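Local coordinates for protein thiamine-monophosphate kinase (Stenotrophomonas maltophilia, PDB 6XEP) that probably catalyses the ATP-dependent phosphorylation of thiamine monophosphate to thiamine diphosphate, the active form of vitamin B1, at residues R19-I30 with F115-I126. Sequence-based numbering, arbitrary orientation.
Sequences RIRARTLERDDI and FALADQHDIALI. With NA (sodium ion), chain D.
Arg23 runs straight out from CG to NE and then turns its guanidinium across the line of the chain (chi4 78°), which sets it side-on against the carboxylate of Asp119. Arg23 NE donates to Asp119 OD1 at 2.8 Å and Arg23 NH2 to Asp119 OD2 at 2.9 Å, each oxygen using its syn lone pair, with the two groups nearly coplanar. Arg23 NH1 is tied back to Arg19 O at 3.0 Å, so three bonds fix the rotation of the guanidinium, one face of which lies over Phe115 in an off-centre cation-pi contact (Arg23 CZ to ring centroid 4.3 Å). Arg19 folds along the CD2–CE2 side of the same ring, Arg19 CB to Phe115 CE2 3.6 Å, and bends at chi3 (-82°) toward its salt-bridge partner Asp112. Deeper, Ile20 CD1 packs on Leu125 CD2, and a water donates to the carbonyl oxygens of both residues. Arg27, doubly bent, is clamped side-on by Asp29; its NH1 bonds weakly to Asp122 O. Ile30 CD1 rests against Ala124 CB (3.5 Å) and Ile126 CG2. The carbonyl oxygens of Thr24, Arg27 and Ile30, ends of two successive type I turns, bind a sodium ion. Helix 17-24 flanks the end of helix 104-120 and strand 124-132, outermost within this chain in the four-stranded sheet, beside strand 89-99.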
ATOM      1  N   ARG A  19       3.737  16.361  11.183  1.00 14.92           N
ATOM      2  CA  ARG A  19       3.870  15.287  12.159  0.53 18.41           C
ATOM      3  C   ARG A  19       4.687  14.124  11.602  1.00 15.99           C
ATOM      4  O   ARG A  19       5.426  13.480  12.356  1.00 16.20           O
ATOM      5  CB  ARG A  19       2.488  14.840  12.632  0.53 17.82           C
ATOM      6  CG  ARG A  19       1.814  15.894  13.530  0.53 18.41           C
ATOM      7  CD  ARG A  19       0.616  15.302  14.267  0.53 19.76           C
ATOM      8  NE  ARG A  19      -0.587  15.267  13.441  0.53 17.08           N
ATOM      9  CZ  ARG A  19      -1.745  14.743  13.838  0.53 17.61           C
ATOM     10  NH1 ARG A  19      -2.793  14.746  13.027  0.53 19.67           N
ATOM     11  NH2 ARG A  19      -1.857  14.210  15.050  0.53 14.45           N
ATOM     12  N   ILE A  20       4.603  13.860  10.291  1.00 13.13           N
ATOM     13  CA  ILE A  20       5.470  12.847   9.690  1.00 14.16           C
ATOM     14  C   ILE A  20       6.935  13.209   9.899  1.00 13.69           C
ATOM     15  O   ILE A  20       7.731  12.399  10.386  1.00 17.87           O
ATOM     16  CB  ILE A  20       5.153  12.675   8.196  1.00 12.73           C
ATOM     17  CG1 ILE A  20       3.821  11.934   8.020  1.00 14.99           C
ATOM     18  CG2 ILE A  20       6.291  11.884   7.483  1.00 17.56           C
ATOM     19  CD1 ILE A  20       3.275  12.036   6.630  1.00 20.79           C
ATOM     20  N   ARG A  21       7.316  14.437   9.527  1.00 20.03           N
ATOM     21  CA  ARG A  21       8.719  14.831   9.623  1.00 16.71           C
ATOM     22  C   ARG A  21       9.199  14.853  11.068  1.00 23.44           C
ATOM     23  O   ARG A  21      10.355  14.519  11.346  1.00 24.19           O
ATOM     24  CB  ARG A  21       8.942  16.205   8.990  1.00 16.50           C
ATOM     25  CG  ARG A  21       8.797  16.247   7.483  1.00 19.81           C
ATOM     26  CD  ARG A  21       9.020  17.679   6.987  1.00 27.87           C
ATOM     27  NE  ARG A  21       8.575  17.851   5.608  1.00 33.23           N
ATOM     28  CZ  ARG A  21       8.306  19.031   5.054  1.00 41.33           C
ATOM     29  NH1 ARG A  21       8.437  20.154   5.758  1.00 46.63           N
ATOM     30  NH2 ARG A  21       7.902  19.092   3.792  1.00 44.93           N
ATOM     31  N   ALA A  22       8.334  15.258  12.003  1.00 17.68           N
ATOM     32  CA  ALA A  22       8.748  15.287  13.398  1.00 19.30           C
ATOM     33  C   ALA A  22       9.223  13.913  13.837  1.00 23.88           C
ATOM     34  O   ALA A  22      10.157  13.792  14.646  1.00 24.60           O
ATOM     35  CB  ALA A  22       7.589  15.772  14.268  1.00 25.54           C
ATOM     36  N   ARG A  23       8.632  12.871  13.268  1.00 18.88           N
ATOM     37  CA  ARG A  23       8.974  11.504  13.621  1.00 20.13           C
ATOM     38  C   ARG A  23      10.156  10.958  12.822  1.00 27.52           C
ATOM     39  O   ARG A  23      10.967  10.212  13.377  1.00 29.61           O
ATOM     40  CB  ARG A  23       7.728  10.636  13.461  1.00 18.85           C
ATOM     41  CG  ARG A  23       6.698  10.954  14.553  1.00 17.76           C
ATOM     42  CD  ARG A  23       5.262  10.605  14.171  1.00 20.51           C
ATOM     43  NE  ARG A  23       4.388  10.812  15.327  1.00 15.83           N
ATOM     44  CZ  ARG A  23       3.946  12.000  15.739  1.00 20.59           C
ATOM     45  NH1 ARG A  23       4.286  13.105  15.076  1.00 17.68           N
ATOM     46  NH2 ARG A  23       3.185  12.086  16.835  1.00 18.67           N
ATOM     47  N   THR A  24      10.318  11.337  11.552  1.00 18.82           N
ATOM     48  CA  THR A  24      11.501  10.886  10.823  1.00 18.62           C
ATOM     49  C   THR A  24      12.773  11.597  11.283  1.00 23.15           C
ATOM     50  O   THR A  24      13.874  11.068  11.091  1.00 22.53           O
ATOM     51  CB  THR A  24      11.307  11.091   9.320  1.00 18.77           C
ATOM     52  OG1 THR A  24      11.129  12.489   9.050  1.00 21.15           O
ATOM     53  CG2 THR A  24      10.106  10.300   8.817  1.00 16.75           C
ATOM     54  N   LEU A  25      12.656  12.787  11.889  1.00 22.53           N
ATOM     55  CA  LEU A  25      13.845  13.481  12.367  1.00 24.28           C
ATOM     56  C   LEU A  25      14.557  12.674  13.445  1.00 28.28           C
ATOM     57  O   LEU A  25      15.779  12.761  13.575  1.00 34.66           O
ATOM     58  CB  LEU A  25      13.464  14.871  12.892  1.00 22.93           C
ATOM     59  CG  LEU A  25      14.596  15.863  13.165  1.00 41.97           C
ATOM     60  CD1 LEU A  25      15.346  16.186  11.888  1.00 30.36           C
ATOM     61  CD2 LEU A  25      14.077  17.148  13.828  1.00 35.78           C
ATOM     62  N   GLU A  26      13.818  11.861  14.204  1.00 25.81           N
ATOM     63  CA  GLU A  26      14.390  11.091  15.301  1.00 36.83           C
ATOM     64  C   GLU A  26      14.682   9.642  14.923  1.00 35.18           C
ATOM     65  O   GLU A  26      14.886   8.811  15.812  1.00 40.63           O
ATOM     66  CB  GLU A  26      13.458  11.128  16.519  1.00 37.51           C
ATOM     67  CG  GLU A  26      13.027  12.532  16.977  1.00 37.26           C
ATOM     68  CD  GLU A  26      14.193  13.455  17.331  1.00 50.54           C
ATOM     69  OE1 GLU A  26      15.300  12.963  17.643  1.00 46.13           O
ATOM     70  OE2 GLU A  26      13.994  14.692  17.298  1.00 53.89           O
ATOM     71  N   ARG A  27      14.692   9.319  13.630  1.00 29.67           N
ATOM     72  CA  ARG A  27      14.930   7.962  13.140  1.00 23.39           C
ATOM     73  C   ARG A  27      16.172   8.000  12.262  1.00 24.81           C
ATOM     74  O   ARG A  27      16.157   8.628  11.198  1.00 27.47           O
ATOM     75  CB  ARG A  27      13.722   7.461  12.354  1.00 19.43           C
ATOM     76  CG  ARG A  27      12.519   7.134  13.213  1.00 23.86           C
ATOM     77  CD  ARG A  27      12.696   5.764  13.849  1.00 24.86           C
ATOM     78  NE  ARG A  27      12.723   4.723  12.832  1.00 23.57           N
ATOM     79  CZ  ARG A  27      11.680   3.968  12.515  1.00 20.82           C
ATOM     80  NH1 ARG A  27      10.512   4.134  13.137  1.00 19.43           N
ATOM     81  NH2 ARG A  27      11.800   3.050  11.565  1.00 17.81           N
ATOM     82  N   ASP A  28      17.252   7.335  12.682  1.00 23.87           N
ATOM     83  CA  ASP A  28      18.474   7.365  11.885  0.57 27.45           C
ATOM     84  C   ASP A  28      18.386   6.516  10.619  1.00 26.87           C
ATOM     85  O   ASP A  28      19.274   6.617   9.765  1.00 30.76           O
ATOM     86  CB  ASP A  28      19.669   6.907  12.729  0.57 30.69           C
ATOM     87  CG  ASP A  28      19.988   7.861  13.866  0.57 32.76           C
ATOM     88  OD1 ASP A  28      19.390   8.958  13.936  0.57 30.28           O
ATOM     89  OD2 ASP A  28      20.851   7.503  14.695  0.57 41.48           O
ATOM     90  N   ASP A  29      17.349   5.686  10.473  1.00 22.83           N
ATOM     91  CA  ASP A  29      17.171   4.837   9.295  1.00 23.40           C
ATOM     92  C   ASP A  29      16.267   5.469   8.243  1.00 19.88           C
ATOM     93  O   ASP A  29      15.935   4.817   7.249  1.00 21.26           O
ATOM     94  CB  ASP A  29      16.593   3.473   9.696  1.00 20.68           C
ATOM     95  CG  ASP A  29      15.279   3.599  10.440  1.00 20.59           C
ATOM     96  OD1 ASP A  29      15.192   4.462  11.342  1.00 23.37           O
ATOM     97  OD2 ASP A  29      14.343   2.838  10.129  1.00 22.30           O
ATOM     98  N   ILE A  30      15.854   6.717   8.439  1.00 17.53           N
ATOM     99  CA  ILE A  30      14.948   7.401   7.524  1.00 17.63           C
ATOM    100  C   ILE A  30      15.546   8.759   7.202  1.00 20.46           C
ATOM    101  O   ILE A  30      15.776   9.568   8.108  1.00 23.76           O
ATOM    102  CB  ILE A  30      13.555   7.583   8.131  1.00 17.12           C
ATOM    103  CG1 ILE A  30      13.007   6.248   8.645  1.00 15.06           C
ATOM    104  CG2 ILE A  30      12.624   8.265   7.131  1.00 16.61           C
ATOM    105  CD1 ILE A  30      11.679   6.368   9.291  1.00 16.99           C
ATOM    106  N   PHE A 115      -1.185   8.197  14.606  1.00 12.69           N
ATOM    107  CA  PHE A 115       0.066   8.422  15.315  1.00 13.92           C
ATOM    108  C   PHE A 115      -0.022   7.976  16.758  1.00 14.54           C
ATOM    109  O   PHE A 115       0.991   7.562  17.326  1.00 15.64           O
ATOM    110  CB  PHE A 115       0.474   9.900  15.265  1.00 14.32           C
ATOM    111  CG  PHE A 115       0.839  10.378  13.890  1.00 15.86           C
ATOM    112  CD1 PHE A 115       1.855   9.757  13.171  1.00 16.72           C
ATOM    113  CD2 PHE A 115       0.153  11.440  13.308  1.00 15.74           C
ATOM    114  CE1 PHE A 115       2.200  10.205  11.894  1.00 17.09           C
ATOM    115  CE2 PHE A 115       0.498  11.902  12.037  1.00 18.99           C
ATOM    116  CZ  PHE A 115       1.521  11.276  11.329  1.00 17.88           C
ATOM    117  N   ALA A 116      -1.203   8.057  17.379  1.00 14.11           N
ATOM    118  CA  ALA A 116      -1.305   7.561  18.749  1.00 16.77           C
ATOM    119  C   ALA A 116      -0.848   6.114  18.826  1.00 15.48           C
ATOM    120  O   ALA A 116      -0.090   5.742  19.727  1.00 16.95           O
ATOM    121  CB  ALA A 116      -2.732   7.695  19.283  1.00 16.53           C
ATOM    122  N   LEU A 117      -1.286   5.284  17.876  1.00 16.18           N
ATOM    123  CA  LEU A 117      -0.862   3.884  17.857  1.00 15.50           C
ATOM    124  C   LEU A 117       0.536   3.715  17.263  1.00 13.12           C
ATOM    125  O   LEU A 117       1.347   2.959  17.799  1.00 14.67           O
ATOM    126  CB  LEU A 117      -1.878   3.050  17.077  1.00 11.34           C
ATOM    127  CG  LEU A 117      -1.535   1.574  16.935  1.00 12.58           C
ATOM    128  CD1 LEU A 117      -1.430   0.903  18.290  1.00 16.88           C
ATOM    129  CD2 LEU A 117      -2.598   0.896  16.056  1.00 13.11           C
ATOM    130  N   ALA A 118       0.833   4.419  16.167  1.00 15.82           N
ATOM    131  CA  ALA A 118       2.126   4.269  15.507  1.00 14.95           C
ATOM    132  C   ALA A 118       3.279   4.587  16.447  1.00 17.94           C
ATOM    133  O   ALA A 118       4.295   3.879  16.447  1.00 16.69           O
ATOM    134  CB  ALA A 118       2.200   5.176  14.277  1.00 14.59           C
ATOM    135  N   ASP A 119       3.153   5.660  17.239  1.00 16.40           N
ATOM    136  CA  ASP A 119       4.220   6.048  18.156  1.00 18.33           C
ATOM    137  C   ASP A 119       4.509   4.968  19.185  1.00 20.98           C
ATOM    138  O   ASP A 119       5.655   4.821  19.624  1.00 21.53           O
ATOM    139  CB  ASP A 119       3.863   7.355  18.877  1.00 16.08           C
ATOM    140  CG  ASP A 119       3.827   8.540  17.934  1.00 21.64           C
ATOM    141  OD1 ASP A 119       4.170   8.352  16.741  1.00 21.72           O
ATOM    142  OD2 ASP A 119       3.461   9.651  18.384  1.00 21.64           O
ATOM    143  N   GLN A 120       3.487   4.233  19.611  1.00 19.13           N
ATOM    144  CA  GLN A 120       3.698   3.196  20.614  1.00 19.97           C
ATOM    145  C   GLN A 120       4.565   2.057  20.107  1.00 23.21           C
ATOM    146  O   GLN A 120       5.125   1.314  20.916  1.00 23.77           O
ATOM    147  CB  GLN A 120       2.359   2.620  21.060  1.00 29.03           C
ATOM    148  CG  GLN A 120       1.557   3.517  21.955  1.00 30.04           C
ATOM    149  CD  GLN A 120       0.202   2.915  22.264  1.00 36.64           C
ATOM    150  OE1 GLN A 120       0.093   1.715  22.515  1.00 35.81           O
ATOM    151  NE2 GLN A 120      -0.837   3.739  22.232  1.00 34.02           N
ATOM    152  N   HIS A 121       4.639   1.857  18.796  1.00 18.90           N
ATOM    153  CA  HIS A 121       5.332   0.701  18.240  1.00 22.22           C
ATOM    154  C   HIS A 121       6.479   1.113  17.340  1.00 24.74           C
ATOM    155  O   HIS A 121       7.052   0.266  16.639  1.00 21.48           O
ATOM    156  CB  HIS A 121       4.323  -0.185  17.521  1.00 17.27           C
ATOM    157  CG  HIS A 121       3.277  -0.710  18.446  1.00 20.97           C
ATOM    158  ND1 HIS A 121       3.570  -1.597  19.463  1.00 26.06           N
ATOM    159  CD2 HIS A 121       1.963  -0.413  18.571  1.00 20.04           C
ATOM    160  CE1 HIS A 121       2.468  -1.851  20.148  1.00 20.07           C
ATOM    161  NE2 HIS A 121       1.479  -1.153  19.622  1.00 22.18           N
ATOM    162  N   ASP A 122       6.830   2.398  17.376  1.00 18.24           N
ATOM    163  CA  ASP A 122       7.957   2.941  16.625  0.59 22.15           C
ATOM    164  C   ASP A 122       7.873   2.572  15.148  1.00 20.75           C
ATOM    165  O   ASP A 122       8.871   2.223  14.519  1.00 19.94           O
ATOM    166  CB  ASP A 122       9.286   2.489  17.227  0.59 24.02           C
ATOM    167  CG  ASP A 122       9.556   3.120  18.584  0.59 28.89           C
ATOM    168  OD1 ASP A 122       9.068   4.239  18.831  0.59 33.15           O
ATOM    169  OD2 ASP A 122      10.258   2.501  19.402  0.59 35.73           O
ATOM    170  N   ILE A 123       6.669   2.641  14.585  1.00 16.96           N
ATOM    171  CA  ILE A 123       6.516   2.486  13.141  1.00 15.69           C
ATOM    172  C   ILE A 123       6.300   3.874  12.549  1.00 17.96           C
ATOM    173  O   ILE A 123       5.505   4.667  13.071  1.00 16.85           O
ATOM    174  CB  ILE A 123       5.384   1.505  12.769  1.00 15.06           C
ATOM    175  CG1 ILE A 123       5.399   1.248  11.252  1.00 13.50           C
ATOM    176  CG2 ILE A 123       4.002   2.011  13.214  1.00 14.61           C
ATOM    177  CD1 ILE A 123       4.372   0.177  10.742  1.00 12.64           C
ATOM    178  N   ALA A 124       7.049   4.197  11.503  1.00 14.70           N
ATOM    179  CA  ALA A 124       7.081   5.548  10.955  1.00 13.05           C
ATOM    180  C   ALA A 124       6.327   5.593   9.633  1.00 14.42           C
ATOM    181  O   ALA A 124       6.658   4.855   8.700  1.00 14.55           O
ATOM    182  CB  ALA A 124       8.521   6.018  10.765  1.00 13.84           C
ATOM    183  N   LEU A 125       5.323   6.474   9.549  1.00 15.25           N
ATOM    184  CA  LEU A 125       4.682   6.766   8.270  1.00 12.33           C
ATOM    185  C   LEU A 125       5.684   7.501   7.384  1.00 14.44           C
ATOM    186  O   LEU A 125       6.182   8.560   7.771  1.00 15.09           O
ATOM    187  CB  LEU A 125       3.426   7.610   8.499  1.00 14.59           C
ATOM    188  CG  LEU A 125       2.623   8.065   7.277  1.00 15.98           C
ATOM    189  CD1 LEU A 125       2.111   6.883   6.439  1.00 15.24           C
ATOM    190  CD2 LEU A 125       1.438   8.908   7.745  1.00 17.15           C
ATOM    191  N   ILE A 126       6.007   6.957   6.207  1.00 13.38           N
ATOM    192  CA  ILE A 126       7.043   7.568   5.380  1.00 16.00           C
ATOM    193  C   ILE A 126       6.563   7.957   3.991  1.00 16.39           C
ATOM    194  O   ILE A 126       7.361   8.476   3.206  1.00 20.58           O
ATOM    195  CB  ILE A 126       8.310   6.682   5.287  1.00 12.35           C
ATOM    196  CG1 ILE A 126       7.983   5.218   4.926  1.00 16.98           C
ATOM    197  CG2 ILE A 126       9.108   6.757   6.616  1.00 14.20           C
ATOM    198  CD1 ILE A 126       7.595   4.987   3.482  1.00 16.45           C
TER
HETATM  199 NA    NA D 403      16.020  10.737  10.041  1.00 24.65          NA
HETATM  200  O   HOH W   1       6.902   9.545  10.266  1.00 15.61           O
HETATM  201  O   HOH W   2      15.263  12.950   8.495  0.52 24.65           O